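Local atomic coordinates of 4-alpha-glucanotransferase (Corynebacterium glutamicum, PDB entry 5B68), a protein that belongs to the amylomaltase family and joins an N-terminal beta-sandwich domain to a TIM-barrel domain. Residues Pro75-Val80 with Leu85-His90; Val99-Glu104 with Phe133-Asp138; Pro563-Tyr568 with Glu629-Leu634. All blocks are in the same frame, centred on the assembly; numbering follows the deposited sequence.

Contact 1: Pro75-Val80 with Leu85-His90; sequences PSVVAV and LVFPVH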
ATOM      1  N   PRO A  75       7.018   2.529  25.169  1.00 19.36           N
ATOM      2  CA  PRO A  75       5.728   2.301  24.451  1.00 18.72           C
ATOM      3  C   PRO A  75       5.670   0.911  23.846  1.00 17.82           C
ATOM      4  O   PRO A  75       4.653   0.238  23.980  1.00 18.61           O
ATOM      5  CB  PRO A  75       5.784   3.352  23.310  1.00 19.58           C
ATOM      6  CG  PRO A  75       6.714   4.389  23.808  1.00 20.35           C
ATOM      7  CD  PRO A  75       7.744   3.745  24.692  1.00 20.95           C
ATOM      8  N   SER A  76       6.782   0.502  23.191  1.00 16.04           N
ATOM      9  CA  SER A  76       7.053  -0.885  22.777  1.00 16.60           C
ATOM     10  C   SER A  76       8.565  -0.986  22.500  1.00 17.12           C
ATOM     11  O   SER A  76       9.238   0.030  22.466  1.00 18.82           O
ATOM     12  CB  SER A  76       6.221  -1.308  21.597  1.00 18.36           C
ATOM     13  OG  SER A  76       6.309  -0.352  20.531  1.00 18.44           O
ATOM     14  N   VAL A  77       9.059  -2.199  22.263  1.00 18.41           N
ATOM     15  CA  VAL A  77      10.454  -2.434  21.978  1.00 17.80           C
ATOM     16  C   VAL A  77      10.566  -3.331  20.764  1.00 19.42           C
ATOM     17  O   VAL A  77       9.950  -4.410  20.719  1.00 19.11           O
ATOM     18  CB  VAL A  77      11.103  -3.143  23.177  1.00 16.60           C
ATOM     19  CG1 VAL A  77      12.539  -3.543  22.814  1.00 18.19           C
ATOM     20  CG2 VAL A  77      11.016  -2.288  24.448  1.00 17.36           C
ATOM     21  N   VAL A  78      11.273  -2.847  19.741  1.00 20.95           N
ATOM     22  CA  VAL A  78      11.429  -3.587  18.498  1.00 18.26           C
ATOM     23  C   VAL A  78      12.929  -3.837  18.297  1.00 18.30           C
ATOM     24  O   VAL A  78      13.685  -2.895  18.422  1.00 19.79           O
ATOM     25  CB  VAL A  78      10.872  -2.783  17.277  1.00 18.48           C
ATOM     26  CG1 VAL A  78      10.967  -3.649  16.036  1.00 21.95           C
ATOM     27  CG2 VAL A  78       9.399  -2.452  17.498  1.00 19.96           C
ATOM     28  N   ALA A  79      13.328  -5.051  18.024  1.00 18.42           N
ATOM     29  CA  ALA A  79      14.763  -5.420  17.871  1.00 18.51           C
ATOM     30  C   ALA A  79      14.862  -6.369  16.715  1.00 19.46           C
ATOM     31  O   ALA A  79      13.928  -7.154  16.422  1.00 19.85           O
ATOM     32  CB  ALA A  79      15.293  -6.047  19.140  1.00 20.78           C
ATOM     33  N   VAL A  80      16.005  -6.311  16.018  1.00 18.32           N
ATOM     34  CA  VAL A  80      16.279  -7.284  15.000  1.00 18.69           C
ATOM     35  C   VAL A  80      16.794  -8.522  15.677  1.00 21.82           C
ATOM     36  O   VAL A  80      17.480  -8.429  16.704  1.00 22.32           O
ATOM     37  CB  VAL A  80      17.340  -6.774  14.027  1.00 19.89           C
ATOM     38  CG1 VAL A  80      17.758  -7.859  13.004  1.00 22.50           C
ATOM     39  CG2 VAL A  80      16.795  -5.504  13.393  1.00 21.43           C
ATOM     40  N   LEU A  85      19.261  -6.019  22.828  1.00 22.87           N
ATOM     41  CA  LEU A  85      18.902  -4.664  22.950  1.00 21.79           C
ATOM     42  C   LEU A  85      18.661  -4.271  24.411  1.00 21.62           C
ATOM     43  O   LEU A  85      18.061  -5.043  25.148  1.00 23.65           O
ATOM     44  CB  LEU A  85      17.654  -4.419  22.102  1.00 22.33           C
ATOM     45  CG  LEU A  85      17.059  -3.007  22.170  1.00 25.29           C
ATOM     46  CD1 LEU A  85      16.486  -2.653  20.816  1.00 29.45           C
ATOM     47  CD2 LEU A  85      15.960  -2.836  23.192  1.00 28.54           C
ATOM     48  N   VAL A  86      19.089  -3.057  24.748  1.00 22.21           N
ATOM     49  CA  VAL A  86      19.004  -2.524  26.113  1.00 22.29           C
ATOM     50  C   VAL A  86      17.856  -1.521  26.142  1.00 22.31           C
ATOM     51  O   VAL A  86      17.807  -0.632  25.318  1.00 20.01           O
ATOM     52  CB  VAL A  86      20.316  -1.899  26.573  1.00 25.59           C
ATOM     53  CG1 VAL A  86      20.175  -1.257  27.942  1.00 24.64           C
ATOM     54  CG2 VAL A  86      21.430  -2.977  26.582  1.00 25.88           C
ATOM     55  N   PHE A  87      16.970  -1.622  27.138  1.00 19.91           N
ATOM     56  CA  PHE A  87      15.816  -0.685  27.276  1.00 19.28           C
ATOM     57  C   PHE A  87      15.711  -0.198  28.766  1.00 18.70           C
ATOM     58  O   PHE A  87      16.164  -0.879  29.694  1.00 22.22           O
ATOM     59  CB  PHE A  87      14.491  -1.346  26.815  1.00 17.70           C
ATOM     60  CG  PHE A  87      14.100  -2.554  27.602  1.00 18.14           C
ATOM     61  CD1 PHE A  87      14.644  -3.814  27.329  1.00 18.18           C
ATOM     62  CD2 PHE A  87      13.252  -2.440  28.669  1.00 17.04           C
ATOM     63  CE1 PHE A  87      14.333  -4.903  28.107  1.00 19.04           C
ATOM     64  CE2 PHE A  87      12.939  -3.553  29.446  1.00 17.66           C
ATOM     65  CZ  PHE A  87      13.443  -4.779  29.160  1.00 20.61           C
ATOM     66  N   PRO A  88      15.098   0.960  28.974  1.00 19.02           N
ATOM     67  CA  PRO A  88      14.848   1.568  30.276  1.00 19.80           C
ATOM     68  C   PRO A  88      13.549   1.118  30.890  1.00 20.32           C
ATOM     69  O   PRO A  88      12.578   0.863  30.203  1.00 18.68           O
ATOM     70  CB  PRO A  88      14.847   3.079  29.984  1.00 21.20           C
ATOM     71  CG  PRO A  88      14.272   3.113  28.600  1.00 19.03           C
ATOM     72  CD  PRO A  88      14.764   1.898  27.888  1.00 18.60           C
ATOM     73  N   VAL A  89      13.565   0.948  32.197  1.00 20.14           N
ATOM     74  CA  VAL A  89      12.375   0.746  33.017  1.00 18.62           C
ATOM     75  C   VAL A  89      12.359   1.862  34.096  1.00 19.83           C
ATOM     76  O   VAL A  89      13.429   2.240  34.606  1.00 20.54           O
ATOM     77  CB  VAL A  89      12.469  -0.627  33.668  1.00 21.85           C
ATOM     78  CG1 VAL A  89      11.511  -0.813  34.828  1.00 25.30           C
ATOM     79  CG2 VAL A  89      12.207  -1.736  32.644  1.00 24.03           C
ATOM     80  N   HIS A  90      11.186   2.406  34.411  1.00 20.07           N
ATOM     81  CA  HIS A  90      11.010   3.386  35.458  1.00 20.64           C
ATOM     82  C   HIS A  90      10.078   2.817  36.508  1.00 21.58           C
ATOM     83  O   HIS A  90       8.978   2.333  36.191  1.00 20.90           O
ATOM     84  CB  HIS A  90      10.460   4.675  34.903  1.00 20.13           C
ATOM     85  CG  HIS A  90      11.347   5.282  33.869  1.00 21.33           C
ATOM     86  ND1 HIS A  90      12.555   5.865  34.191  1.00 25.54           N
ATOM     87  CD2 HIS A  90      11.289   5.265  32.530  1.00 18.74           C
ATOM     88  CE1 HIS A  90      13.154   6.277  33.092  1.00 20.87           C
ATOM     89  NE2 HIS A  90      12.424   5.899  32.067  1.00 24.15           N
TER
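The phenyl ring of Phe87 is met obliquely by CG2 of Val77, and the closest pair of the two residues is Val77 CG2 and Phe87 CB at 4.3 Å. Side chains of Phe133, Ile135 and Leu146 touch Phe87 as well, so its ring belongs to the apolar interior of the N-terminal beta sandwich. The two segments illustrate how neighbours in sequence can lie in different layers of such a fold. Four residues separate them and they run in roughly opposite directions, yet they do not form a hairpin. Their backbones stay apart, with CA of Val77 7.7 Å from CA of Phe87, and each strand pairs elsewhere. Val77 and Ala79 form backbone hydrogen bonds with strand 153-162, while strand 86-92 pairs with strand 126-134. What joins the segments is apolar packing of alternate residues: Val77 and Ala79 from one strand, Leu85, just before the other strand, and Phe87 within it.

Val77 divides its branches between both partners. Its CG1, placed opposite the backbone N (chi1 173°), reaches Leu85, and its CG2 turns to Phe87. Leu85 in turn is extended at chi1, but its chi2 of 146° is displaced from the staggered value, and in this setting one methyl lies at Ala79 and the other at Val77. CD1 of Leu85 lies 4.0 Å from Ala79 CB, and the same methyl is 3.7 Å from Val78 O, a packing contact with the backbone rather than a polar one. At Ala79 the two chains come closer, with CA of Ala79 and CA of Leu85 6.6 Å apart. The tightest touch is made by the other methyl of the leucine, with Leu85 CD2 3.5 Å from Val77 CG1.

Contact 2: Val99-Glu104 with Phe133-Asp138; sequences VHIELE and FKIPGD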
ATOM      1  N   VAL A  99      11.031  -7.781  35.830  1.00 22.59           N
ATOM      2  CA  VAL A  99      10.771  -7.741  34.364  1.00 22.39           C
ATOM      3  C   VAL A  99      10.945  -9.149  33.811  1.00 22.81           C
ATOM      4  O   VAL A  99      11.861  -9.863  34.187  1.00 23.78           O
ATOM      5  CB  VAL A  99      11.716  -6.770  33.604  1.00 22.23           C
ATOM      6  CG1 VAL A  99      11.385  -6.739  32.089  1.00 22.00           C
ATOM      7  CG2 VAL A  99      11.664  -5.367  34.196  1.00 22.87           C
ATOM      8  N   HIS A 100      10.022  -9.575  32.954  1.00 22.10           N
ATOM      9  CA  HIS A 100      10.224 -10.793  32.181  1.00 21.70           C
ATOM     10  C   HIS A 100       9.554 -10.649  30.798  1.00 20.53           C
ATOM     11  O   HIS A 100       8.876  -9.657  30.552  1.00 20.64           O
ATOM     12  CB  HIS A 100       9.707 -12.025  32.930  1.00 21.72           C
ATOM     13  CG  HIS A 100       8.230 -12.129  32.971  1.00 22.09           C
ATOM     14  ND1 HIS A 100       7.440 -11.445  33.881  1.00 23.28           N
ATOM     15  CD2 HIS A 100       7.387 -12.878  32.233  1.00 23.07           C
ATOM     16  CE1 HIS A 100       6.175 -11.727  33.640  1.00 21.90           C
ATOM     17  NE2 HIS A 100       6.118 -12.592  32.652  1.00 22.59           N
ATOM     18  N   ILE A 101       9.845 -11.643  29.956  1.00 20.63           N
ATOM     19  CA  ILE A 101       9.298 -11.745  28.635  1.00 23.25           C
ATOM     20  C   ILE A 101       8.298 -12.883  28.554  1.00 23.68           C
ATOM     21  O   ILE A 101       8.571 -14.011  29.015  1.00 23.71           O
ATOM     22  CB  ILE A 101      10.451 -11.963  27.623  1.00 24.45           C
ATOM     23  CG1 ILE A 101      11.412 -10.779  27.611  1.00 22.82           C
ATOM     24  CG2 ILE A 101       9.891 -12.304  26.227  1.00 26.34           C
ATOM     25  CD1 ILE A 101      12.705 -11.109  26.905  1.00 19.70           C
ATOM     26  N   GLU A 102       7.163 -12.655  27.879  1.00 20.43           N
ATOM     27  CA  GLU A 102       6.259 -13.726  27.493  1.00 22.32           C
ATOM     28  C   GLU A 102       6.291 -13.743  25.978  1.00 23.37           C
ATOM     29  O   GLU A 102       5.943 -12.785  25.346  1.00 21.42           O
ATOM     30  CB  GLU A 102       4.837 -13.484  28.037  1.00 27.76           C
ATOM     31  CG  GLU A 102       3.898 -14.544  27.434  1.00 36.29           C
ATOM     32  CD  GLU A 102       2.668 -14.930  28.240  1.00 48.29           C
ATOM     33  OE1 GLU A 102       1.622 -15.148  27.576  1.00 47.26           O
ATOM     34  OE2 GLU A 102       2.766 -15.093  29.506  1.00 50.64           O
ATOM     35  N   LEU A 103       6.775 -14.833  25.414  1.00 23.86           N
ATOM     36  CA  LEU A 103       6.793 -14.992  23.965  1.00 23.91           C
ATOM     37  C   LEU A 103       5.389 -15.176  23.400  1.00 23.67           C
ATOM     38  O   LEU A 103       4.400 -15.473  24.104  1.00 22.87           O
ATOM     39  CB  LEU A 103       7.693 -16.144  23.578  1.00 21.87           C
ATOM     40  CG  LEU A 103       9.146 -16.025  23.937  1.00 23.51           C
ATOM     41  CD1 LEU A 103       9.843 -17.271  23.416  1.00 27.08           C
ATOM     42  CD2 LEU A 103       9.823 -14.780  23.390  1.00 23.28           C
ATOM     43  N   GLU A 104       5.294 -15.005  22.099  1.00 22.70           N
ATOM     44  CA  GLU A 104       4.064 -15.148  21.352  1.00 24.76           C
ATOM     45  C   GLU A 104       3.403 -16.522  21.615  1.00 24.57           C
ATOM     46  O   GLU A 104       2.191 -16.604  21.680  1.00 24.10           O
ATOM     47  CB  GLU A 104       4.357 -14.999  19.846  1.00 24.14           C
ATOM     48  CG  GLU A 104       3.080 -14.918  19.015  1.00 25.63           C
ATOM     49  CD  GLU A 104       3.342 -14.517  17.543  1.00 26.88           C
ATOM     50  OE1 GLU A 104       2.389 -14.612  16.774  1.00 33.88           O
ATOM     51  OE2 GLU A 104       4.463 -14.211  17.143  1.00 23.56           O
ATOM     52  N   PHE A 133      17.572  -2.916  31.325  1.00 19.82           N
ATOM     53  CA  PHE A 133      17.558  -4.372  31.138  1.00 19.20           C
ATOM     54  C   PHE A 133      17.869  -4.693  29.673  1.00 22.08           C
ATOM     55  O   PHE A 133      17.676  -3.863  28.778  1.00 23.60           O
ATOM     56  CB  PHE A 133      16.244  -5.020  31.542  1.00 20.79           C
ATOM     57  CG  PHE A 133      15.930  -4.875  33.001  1.00 20.69           C
ATOM     58  CD1 PHE A 133      15.312  -3.722  33.448  1.00 21.53           C
ATOM     59  CD2 PHE A 133      16.285  -5.835  33.918  1.00 22.04           C
ATOM     60  CE1 PHE A 133      15.043  -3.532  34.785  1.00 25.28           C
ATOM     61  CE2 PHE A 133      15.999  -5.672  35.269  1.00 21.95           C
ATOM     62  CZ  PHE A 133      15.359  -4.528  35.711  1.00 21.34           C
ATOM     63  N   LYS A 134      18.366  -5.897  29.472  1.00 20.59           N
ATOM     64  CA  LYS A 134      18.874  -6.377  28.216  1.00 23.57           C
ATOM     65  C   LYS A 134      18.111  -7.607  27.832  1.00 20.59           C
ATOM     66  O   LYS A 134      17.971  -8.578  28.600  1.00 23.33           O
ATOM     67  CB  LYS A 134      20.355  -6.736  28.405  1.00 25.34           C
ATOM     68  CG  LYS A 134      21.131  -6.913  27.151  1.00 31.26           C
ATOM     69  CD  LYS A 134      22.641  -7.009  27.432  1.00 34.76           C
ATOM     70  CE  LYS A 134      22.999  -8.085  28.442  1.00 38.73           C
ATOM     71  NZ  LYS A 134      24.480  -8.129  28.723  1.00 45.63           N
ATOM     72  N   ILE A 135      17.570  -7.614  26.626  1.00 22.05           N
ATOM     73  CA  ILE A 135      16.959  -8.807  26.122  1.00 22.36           C
ATOM     74  C   ILE A 135      18.010  -9.852  25.649  1.00 21.97           C
ATOM     75  O   ILE A 135      19.085  -9.451  25.227  1.00 23.53           O
ATOM     76  CB  ILE A 135      15.920  -8.549  25.002  1.00 21.42           C
ATOM     77  CG1 ILE A 135      16.583  -8.027  23.722  1.00 22.26           C
ATOM     78  CG2 ILE A 135      14.889  -7.532  25.455  1.00 22.70           C
ATOM     79  CD1 ILE A 135      15.560  -7.913  22.573  1.00 20.08           C
ATOM     80  N   PRO A 136      17.640 -11.124  25.683  1.00 25.39           N
ATOM     81  CA  PRO A 136      18.467 -12.204  25.158  1.00 28.34           C
ATOM     82  C   PRO A 136      18.595 -12.066  23.658  1.00 27.46           C
ATOM     83  O   PRO A 136      17.701 -11.555  23.034  1.00 23.37           O
ATOM     84  CB  PRO A 136      17.663 -13.460  25.468  1.00 27.73           C
ATOM     85  CG  PRO A 136      16.622 -13.066  26.428  1.00 27.29           C
ATOM     86  CD  PRO A 136      16.378 -11.612  26.237  1.00 25.37           C
ATOM     87  N   GLY A 137      19.712 -12.524  23.117  1.00 28.37           N
ATOM     88  CA  GLY A 137      20.011 -12.411  21.714  1.00 26.90           C
ATOM     89  C   GLY A 137      19.459 -13.524  20.858  1.00 30.62           C
ATOM     90  O   GLY A 137      19.700 -13.549  19.676  1.00 33.78           O
ATOM     91  N   ASP A 138      18.754 -14.453  21.476  1.00 29.05           N
ATOM     92  CA  ASP A 138      18.235 -15.631  20.795  1.00 31.86           C
ATOM     93  C   ASP A 138      16.716 -15.779  20.802  1.00 30.61           C
ATOM     94  O   ASP A 138      16.215 -16.879  20.777  1.00 31.39           O
ATOM     95  CB  ASP A 138      18.891 -16.906  21.320  1.00 35.01           C
ATOM     96  CG  ASP A 138      18.501 -17.223  22.736  1.00 36.79           C
ATOM     97  OD1 ASP A 138      17.919 -16.367  23.403  1.00 36.81           O
ATOM     98  OD2 ASP A 138      18.788 -18.339  23.182  1.00 37.72           O
TER
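Val99 and Ile101 pack against Phe133, Ile135 and Pro136 in a purely apolar side-chain contact across the interior of the N-terminal beta sandwich. Here side chains, not backbone bonds, join the two strands. The CA atoms of Val99 and Phe133 are 8.2 Å apart, and the touching parts run in the same sense, 25° from parallel. Strand 108-114 lies beside both, pairing through Arg109 with Ile101 and through Ser112 with Lys134, so that both strands share a neighbour in the curled sheet.

Two patches make up the contact. At the end where strand 98-102 enters, Val99 lays a methyl over the face of the Phe133 ring in a CH-pi interaction. CG2 of Val99 is 4.0 Å from the centroid of the Phe133 ring and 17° off the ring normal, slightly toward the rim on the CE1 side. With CG1 anti to the backbone N (chi1 -179°), CG2 is left opposite the carbonyl carbon, and it is this methyl that lies on the ring. Leu146 and Val89 also touch Val99, extending the apolar layer around the ring.

Farther along, Ile101 reaches out with the end of its longer branch. Pro136, just past the end of strand 126-134, meets this methyl with its CD, the two side chains reaching toward each other, and Leu139, Leu146 and Val111 pack on the same isoleucine. Ile135 takes a smaller share through CG2, 4.4 Å from Ile101 CD1. The closer touch of that methyl is with the proline, Ile101 CD1 to Pro136 CD at 3.8 Å.

Contact 3: Pro563-Tyr568 with Glu629-Leu634; sequences PPTAGY and ELLEGL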
ATOM      1  N   PRO A 563       0.710   6.470 -19.427  1.00 37.56           N
ATOM      2  CA  PRO A 563       0.018   5.813 -20.553  1.00 36.05           C
ATOM      3  C   PRO A 563       0.745   4.488 -20.898  1.00 28.35           C
ATOM      4  O   PRO A 563       1.947   4.412 -20.749  1.00 31.81           O
ATOM      5  CB  PRO A 563       0.162   6.847 -21.681  1.00 39.06           C
ATOM      6  CG  PRO A 563       0.306   8.147 -20.963  1.00 41.35           C
ATOM      7  CD  PRO A 563       1.232   7.797 -19.817  1.00 40.41           C
ATOM      8  N   PRO A 564       0.003   3.452 -21.231  1.00 29.47           N
ATOM      9  CA  PRO A 564       0.632   2.221 -21.714  1.00 26.14           C
ATOM     10  C   PRO A 564       1.565   2.472 -22.887  1.00 29.80           C
ATOM     11  O   PRO A 564       1.464   3.499 -23.549  1.00 29.49           O
ATOM     12  CB  PRO A 564      -0.515   1.399 -22.140  1.00 27.29           C
ATOM     13  CG  PRO A 564      -1.624   1.822 -21.213  1.00 33.47           C
ATOM     14  CD  PRO A 564      -1.461   3.309 -21.180  1.00 31.63           C
ATOM     15  N   THR A 565       2.505   1.579 -23.068  1.00 26.22           N
ATOM     16  CA  THR A 565       3.630   1.841 -23.987  1.00 26.96           C
ATOM     17  C   THR A 565       3.172   2.109 -25.420  1.00 25.48           C
ATOM     18  O   THR A 565       3.804   2.937 -26.087  1.00 29.63           O
ATOM     19  CB  THR A 565       4.598   0.715 -23.917  1.00 25.95           C
ATOM     20  OG1 THR A 565       4.964   0.521 -22.558  1.00 29.07           O
ATOM     21  CG2 THR A 565       5.880   0.992 -24.717  1.00 26.50           C
ATOM     22  N   ALA A 566       2.085   1.501 -25.882  1.00 25.59           N
ATOM     23  CA  ALA A 566       1.628   1.795 -27.252  1.00 30.32           C
ATOM     24  C   ALA A 566       1.218   3.265 -27.367  1.00 37.15           C
ATOM     25  O   ALA A 566       1.434   3.904 -28.407  1.00 35.27           O
ATOM     26  CB  ALA A 566       0.486   0.916 -27.683  1.00 29.79           C
ATOM     27  N   GLY A 567       0.596   3.791 -26.317  1.00 34.03           N
ATOM     28  CA  GLY A 567       0.260   5.246 -26.252  1.00 34.45           C
ATOM     29  C   GLY A 567       1.455   6.135 -26.021  1.00 31.06           C
ATOM     30  O   GLY A 567       1.618   7.168 -26.705  1.00 29.81           O
ATOM     31  N   TYR A 568       2.331   5.708 -25.113  1.00 30.63           N
ATOM     32  CA  TYR A 568       3.508   6.441 -24.751  1.00 29.37           C
ATOM     33  C   TYR A 568       4.440   6.619 -25.974  1.00 32.51           C
ATOM     34  O   TYR A 568       4.929   7.686 -26.214  1.00 29.46           O
ATOM     35  CB  TYR A 568       4.264   5.733 -23.644  1.00 27.42           C
ATOM     36  CG  TYR A 568       5.251   6.572 -22.952  1.00 30.78           C
ATOM     37  CD1 TYR A 568       6.460   6.897 -23.542  1.00 31.29           C
ATOM     38  CD2 TYR A 568       4.985   7.115 -21.691  1.00 32.10           C
ATOM     39  CE1 TYR A 568       7.382   7.689 -22.907  1.00 34.49           C
ATOM     40  CE2 TYR A 568       5.929   7.901 -21.040  1.00 35.31           C
ATOM     41  CZ  TYR A 568       7.114   8.204 -21.664  1.00 37.51           C
ATOM     42  OH  TYR A 568       8.081   8.987 -21.056  1.00 40.63           O
ATOM     43  N   GLU A 629       7.377  -4.418 -32.810  1.00 23.09           N
ATOM     44  CA  GLU A 629       8.829  -4.488 -32.739  1.00 26.48           C
ATOM     45  C   GLU A 629       9.408  -3.662 -31.584  1.00 22.76           C
ATOM     46  O   GLU A 629      10.329  -4.067 -30.926  1.00 23.69           O
ATOM     47  CB  GLU A 629       9.454  -4.100 -34.076  1.00 31.63           C
ATOM     48  CG  GLU A 629       8.833  -4.836 -35.252  1.00 33.01           C
ATOM     49  CD  GLU A 629       9.422  -4.428 -36.589  1.00 38.36           C
ATOM     50  OE1 GLU A 629       9.329  -3.258 -36.964  1.00 34.42           O
ATOM     51  OE2 GLU A 629       9.987  -5.295 -37.258  1.00 43.61           O
ATOM     52  N   LEU A 630       8.843  -2.496 -31.362  1.00 22.95           N
ATOM     53  CA  LEU A 630       9.306  -1.613 -30.286  1.00 22.88           C
ATOM     54  C   LEU A 630       8.938  -2.215 -28.932  1.00 22.54           C
ATOM     55  O   LEU A 630       9.776  -2.257 -28.058  1.00 21.35           O
ATOM     56  CB  LEU A 630       8.719  -0.236 -30.468  1.00 24.95           C
ATOM     57  CG  LEU A 630       9.279   0.503 -31.688  1.00 24.40           C
ATOM     58  CD1 LEU A 630       8.381   1.656 -32.050  1.00 27.29           C
ATOM     59  CD2 LEU A 630      10.674   0.968 -31.453  1.00 29.10           C
ATOM     60  N   LEU A 631       7.712  -2.702 -28.808  1.00 22.45           N
ATOM     61  CA  LEU A 631       7.330  -3.446 -27.603  1.00 21.90           C
ATOM     62  C   LEU A 631       8.233  -4.613 -27.320  1.00 23.56           C
ATOM     63  O   LEU A 631       8.691  -4.830 -26.222  1.00 24.02           O
ATOM     64  CB  LEU A 631       5.912  -3.927 -27.728  1.00 22.81           C
ATOM     65  CG  LEU A 631       4.860  -2.857 -27.627  1.00 22.69           C
ATOM     66  CD1 LEU A 631       3.555  -3.404 -28.065  1.00 24.40           C
ATOM     67  CD2 LEU A 631       4.782  -2.272 -26.196  1.00 24.90           C
ATOM     68  N   GLU A 632       8.526  -5.411 -28.341  1.00 21.05           N
ATOM     69  CA  GLU A 632       9.423  -6.528 -28.159  1.00 21.41           C
ATOM     70  C   GLU A 632      10.789  -6.037 -27.672  1.00 21.09           C
ATOM     71  O   GLU A 632      11.388  -6.635 -26.785  1.00 20.66           O
ATOM     72  CB  GLU A 632       9.580  -7.286 -29.500  1.00 21.77           C
ATOM     73  CG  GLU A 632       8.475  -8.236 -29.811  1.00 24.57           C
ATOM     74  CD  GLU A 632       8.521  -8.780 -31.262  1.00 26.78           C
ATOM     75  OE1 GLU A 632       8.987  -8.073 -32.190  1.00 27.66           O
ATOM     76  OE2 GLU A 632       8.028  -9.889 -31.445  1.00 22.27           O
ATOM     77  N   GLY A 633      11.323  -4.986 -28.302  1.00 22.78           N
ATOM     78  CA  GLY A 633      12.665  -4.511 -27.962  1.00 22.34           C
ATOM     79  C   GLY A 633      12.770  -3.963 -26.531  1.00 22.05           C
ATOM     80  O   GLY A 633      13.689  -4.267 -25.800  1.00 19.49           O
ATOM     81  N   LEU A 634      11.780  -3.209 -26.119  1.00 20.94           N
ATOM     82  CA  LEU A 634      11.777  -2.651 -24.728  1.00 20.66           C
ATOM     83  C   LEU A 634      11.626  -3.756 -23.705  1.00 20.90           C
ATOM     84  O   LEU A 634      12.196  -3.690 -22.609  1.00 19.65           O
ATOM     85  CB  LEU A 634      10.678  -1.600 -24.576  1.00 24.48           C
ATOM     86  CG  LEU A 634      10.853  -0.332 -25.470  1.00 24.94           C
ATOM     87  CD1 LEU A 634       9.624   0.544 -25.347  1.00 26.40           C
ATOM     88  CD2 LEU A 634      12.139   0.382 -25.198  1.00 24.72           C
TER
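Thr565 meets Leu631 and Leu634 with its methyl because its first torsion, chi1 -54°, sets CG2 opposite the backbone N and turns OG1 away from the carbonyl carbon. Both leucines take the complementary choice, with CG opposite their own carbonyl carbon (chi1 -72° in Leu631 and -64° in Leu634), which carries their branched ends out toward the threonine. For Leu631 this matters most: its CB does not head for the other helix, yet the end of the chain still comes close.

The contact shows how one branched residue with two unlike arms can serve two environments. The methyl arm is apolar. Thr565 CG2 lies 3.7 Å from Leu631 CD2 and, in a nearly equal approach, 3.8 Å from Leu634 CD1. The side chains of Thr565 and Leu631 run antiparallel alongside one another, so that CD2 of Leu631 lies beside the threonine branch and also comes 3.8 Å from Thr565 CB. The polar arm is used elsewhere: OG1 is hydrogen-bonded to OD2 of Asp652, so the hydroxyl of this buried residue has a polar partner. Together the two arms should restrict rotation about the CA-CB bond.

Thr565 stands in the first turn of its helix, right after Pro564 at the N-cap, whose O accepts a bond from Tyr568 N at 2.8 Å. The leucines, three residues apart, are on successive turns of helix 627-639. Trp533 touches both Thr565 and Leu634, while Leu602 and Leu695 cover further parts of the leucine pair. This is helix-to-helix packing within the region that links two neighbouring barrel strands, 553-556 and 645-649, an elaborated helical connection of the TIM-barrel fold.

How the contacts relate
Contacts 1 and 2 belong to one beta sandwich, with centres about 10 Å apart, whereas contact 3 lies in the TIM-barrel part, on the other side of the chain's centre, about 52 and 55 Å from their centres. The first two are joined directly: strands 86-92 and 126-134 pair through probable hydrogen bonds, Phe87 N to Phe133 O at 2.9 Å and Leu85 O to Ile135 N at 3.0 Å. Along the chain each contact closes before the next opens. The sandwich contacts precede the barrel contact in sequence, and the later helical packing belongs to a separate domain, which illustrates the modular build of this enzyme.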